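Local coordinates for protein glycosyl transferase (Staphylococcus aureus, PDB 5U02) that belongs to the TarS-type glycosyl transferases and supplies a helical linker followed by two beta-rich, probably immunoglobulin-like C-terminal domains, at residues Val139-Phe144 with Pro258-Asp263. Numbering follows the deposited sequence.
Sequences VKMTAF and PYFTKD
Phe144 meets Pro258 with the far edge of its ring: CE1 lies 3.8 Å from Pro258 CG, close to the plane of the phenyl group, and CZ stands 4.0 Å from Pro258 CB. The contact spans the interior of the first C-terminal domain, a beta-sandwich fold consistent with its E-set family, joining strand 138-146 to strand 252-260. The two strands stay well apart, with 9.8 Å between Phe144 CA and Pro258 CA, so the gap is filled by side chains, chiefly the long methionine and the phenylalanine rings. Phenylalanine is large and apolar enough to span it, and chi1 of -173°, with CG anti to the backbone N, sends the ring toward Pro258; proline offers CB and CG, saturated carbons of its pyrrolidine ring, as a compact apolar surface, itself resting on Tyr237.

The second bridge is longer. Met141 CA and Phe260 CA are 12.3 Å apart, and the two side chains approach from opposite directions. An unbranched methionine can cover such a span: it runs extended through its first two torsions, then bends at the last (chi3 64°) to present its terminal methyl. Phe260 lies at the end of its strand, and although its CB does not aim at Met141, the phenyl ring reaches back to it. Arg234 makes a cation-pi contact with that ring, and Tyr237 meets it edge-to-face, while Ile267 of strand 267-274, which pairs with strand 252-260, touches both Phe144 and Phe260. Where strand 138-146 pairs with strand 150-159, Thr142 and Ala143 both face Glu154 in a classic beta bulge. Met141 CE finally meets the edge of the Phe260 ring, near its plane, 4.1 Å from CE1.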
loop_
_atom_site.group_PDB
_atom_site.type_symbol
_atom_site.label_atom_id
_atom_site.label_comp_id
_atom_site.label_asym_id
_atom_site.label_seq_id
_atom_site.Cartn_x
_atom_site.Cartn_y
_atom_site.Cartn_z
ATOM N N VAL A 139 11.104 -16.496 -8.358
ATOM C CA VAL A 139 10.305 -16.429 -7.141
ATOM C C VAL A 139 10.260 -17.808 -6.506
ATOM O O VAL A 139 10.029 -18.807 -7.197
ATOM C CB VAL A 139 8.883 -15.916 -7.424
ATOM C CG1 VAL A 139 8.063 -15.913 -6.137
ATOM C CG2 VAL A 139 8.932 -14.526 -8.021
ATOM N N LYS A 140 10.474 -17.862 -5.194
ATOM C CA LYS A 140 10.298 -19.087 -4.430
ATOM C C LYS A 140 9.291 -18.822 -3.318
ATOM O O LYS A 140 9.403 -17.822 -2.600
ATOM C CB LYS A 140 11.632 -19.594 -3.862
ATOM C CG LYS A 140 11.487 -20.868 -3.041
ATOM C CD LYS A 140 12.692 -21.177 -2.167
ATOM C CE LYS A 140 12.587 -22.596 -1.613
ATOM N NZ LYS A 140 13.865 -23.116 -1.050
ATOM N N MET A 141 8.292 -19.695 -3.201
ATOM C CA MET A 141 7.290 -19.580 -2.142
ATOM C C MET A 141 7.888 -20.183 -0.879
ATOM O O MET A 141 7.899 -21.403 -0.704
ATOM C CB MET A 141 5.996 -20.272 -2.554
ATOM C CG MET A 141 4.831 -20.085 -1.576
ATOM S SD MET A 141 3.344 -20.975 -2.102
ATOM C CE MET A 141 3.914 -22.667 -2.011
ATOM N N THR A 142 8.411 -19.326 0.001
ATOM C CA THR A 142 9.135 -19.792 1.176
ATOM C C THR A 142 8.244 -20.021 2.395
ATOM O O THR A 142 8.711 -20.614 3.372
ATOM C CB THR A 142 10.260 -18.809 1.533
ATOM O OG1 THR A 142 9.816 -17.463 1.326
ATOM C CG2 THR A 142 11.496 -19.070 0.677
ATOM N N ALA A 143 6.987 -19.578 2.369
ATOM C CA ALA A 143 6.038 -19.930 3.419
ATOM C C ALA A 143 4.631 -19.941 2.842
ATOM O O ALA A 143 4.318 -19.181 1.921
ATOM C CB ALA A 143 6.106 -18.964 4.611
ATOM N N PHE A 144 3.783 -20.811 3.396
ATOM C CA PHE A 144 2.361 -20.809 3.053
ATOM C C PHE A 144 1.582 -21.431 4.204
ATOM O O PHE A 144 1.608 -22.654 4.373
ATOM C CB PHE A 144 2.112 -21.565 1.751
ATOM C CG PHE A 144 0.697 -21.454 1.248
ATOM C CD1 PHE A 144 -0.299 -22.282 1.740
ATOM C CD2 PHE A 144 0.365 -20.517 0.283
ATOM C CE1 PHE A 144 -1.607 -22.176 1.282
ATOM C CE2 PHE A 144 -0.942 -20.403 -0.182
ATOM C CZ PHE A 144 -1.928 -21.233 0.315
ATOM N N PRO A 258 -6.143 -25.099 -1.306
ATOM C CA PRO A 258 -4.895 -24.939 -2.057
ATOM C C PRO A 258 -4.465 -26.265 -2.657
ATOM O O PRO A 258 -4.687 -27.334 -2.082
ATOM C CB PRO A 258 -3.892 -24.459 -0.999
ATOM C CG PRO A 258 -4.737 -23.923 0.122
ATOM C CD PRO A 258 -5.979 -24.767 0.119
ATOM N N TYR A 259 -3.846 -26.188 -3.830
ATOM C CA TYR A 259 -3.323 -27.380 -4.484
ATOM C C TYR A 259 -2.317 -26.940 -5.532
ATOM O O TYR A 259 -2.172 -25.750 -5.825
ATOM C CB TYR A 259 -4.442 -28.219 -5.113
ATOM C CG TYR A 259 -5.100 -27.530 -6.285
ATOM C CD1 TYR A 259 -5.992 -26.487 -6.083
ATOM C CD2 TYR A 259 -4.831 -27.913 -7.592
ATOM C CE1 TYR A 259 -6.598 -25.833 -7.151
ATOM C CE2 TYR A 259 -5.434 -27.269 -8.666
ATOM C CZ TYR A 259 -6.317 -26.234 -8.443
ATOM O OH TYR A 259 -6.906 -25.607 -9.525
ATOM N N PHE A 260 -1.630 -27.925 -6.103
ATOM C CA PHE A 260 -0.555 -27.698 -7.054
ATOM C C PHE A 260 -0.922 -28.326 -8.387
ATOM O O PHE A 260 -1.414 -29.458 -8.431
ATOM C CB PHE A 260 0.761 -28.263 -6.516
ATOM C CG PHE A 260 1.192 -27.631 -5.224
ATOM C CD1 PHE A 260 1.872 -26.424 -5.221
ATOM C CD2 PHE A 260 0.883 -28.222 -4.011
ATOM C CE1 PHE A 260 2.252 -25.827 -4.028
ATOM C CE2 PHE A 260 1.267 -27.636 -2.819
ATOM C CZ PHE A 260 1.955 -26.438 -2.827
ATOM N N THR A 261 -0.689 -27.586 -9.464
ATOM C CA THR A 261 -1.162 -27.993 -10.773
ATOM C C THR A 261 -0.328 -29.145 -11.319
ATOM O O THR A 261 0.834 -29.344 -10.956
ATOM C CB THR A 261 -1.133 -26.817 -11.750
ATOM O OG1 THR A 261 0.200 -26.294 -11.836
ATOM C CG2 THR A 261 -2.085 -25.725 -11.286
ATOM N N LYS A 262 -0.948 -29.903 -12.222
ATOM C CA LYS A 262 -0.332 -31.112 -12.746
ATOM C C LYS A 262 0.793 -30.797 -13.723
ATOM O O LYS A 262 1.840 -31.455 -13.701
ATOM C CB LYS A 262 -1.392 -31.976 -13.425
ATOM C CG LYS A 262 -0.977 -33.412 -13.599
ATOM C CD LYS A 262 -0.630 -33.998 -12.247
ATOM C CE LYS A 262 -0.172 -35.430 -12.360
ATOM N NZ LYS A 262 0.534 -35.850 -11.120
ATOM N N ASP A 263 0.595 -29.796 -14.584
ATOM C CA ASP A 263 1.524 -29.573 -15.685
ATOM C C ASP A 263 2.823 -28.929 -15.220
ATOM O O ASP A 263 3.904 -29.336 -15.662
ATOM C CB ASP A 263 0.864 -28.726 -16.776
ATOM C CG ASP A 263 0.212 -27.468 -16.234
ATOM O OD1 ASP A 263 0.478 -27.086 -15.074
ATOM O OD2 ASP A 263 -0.562 -26.843 -16.985
#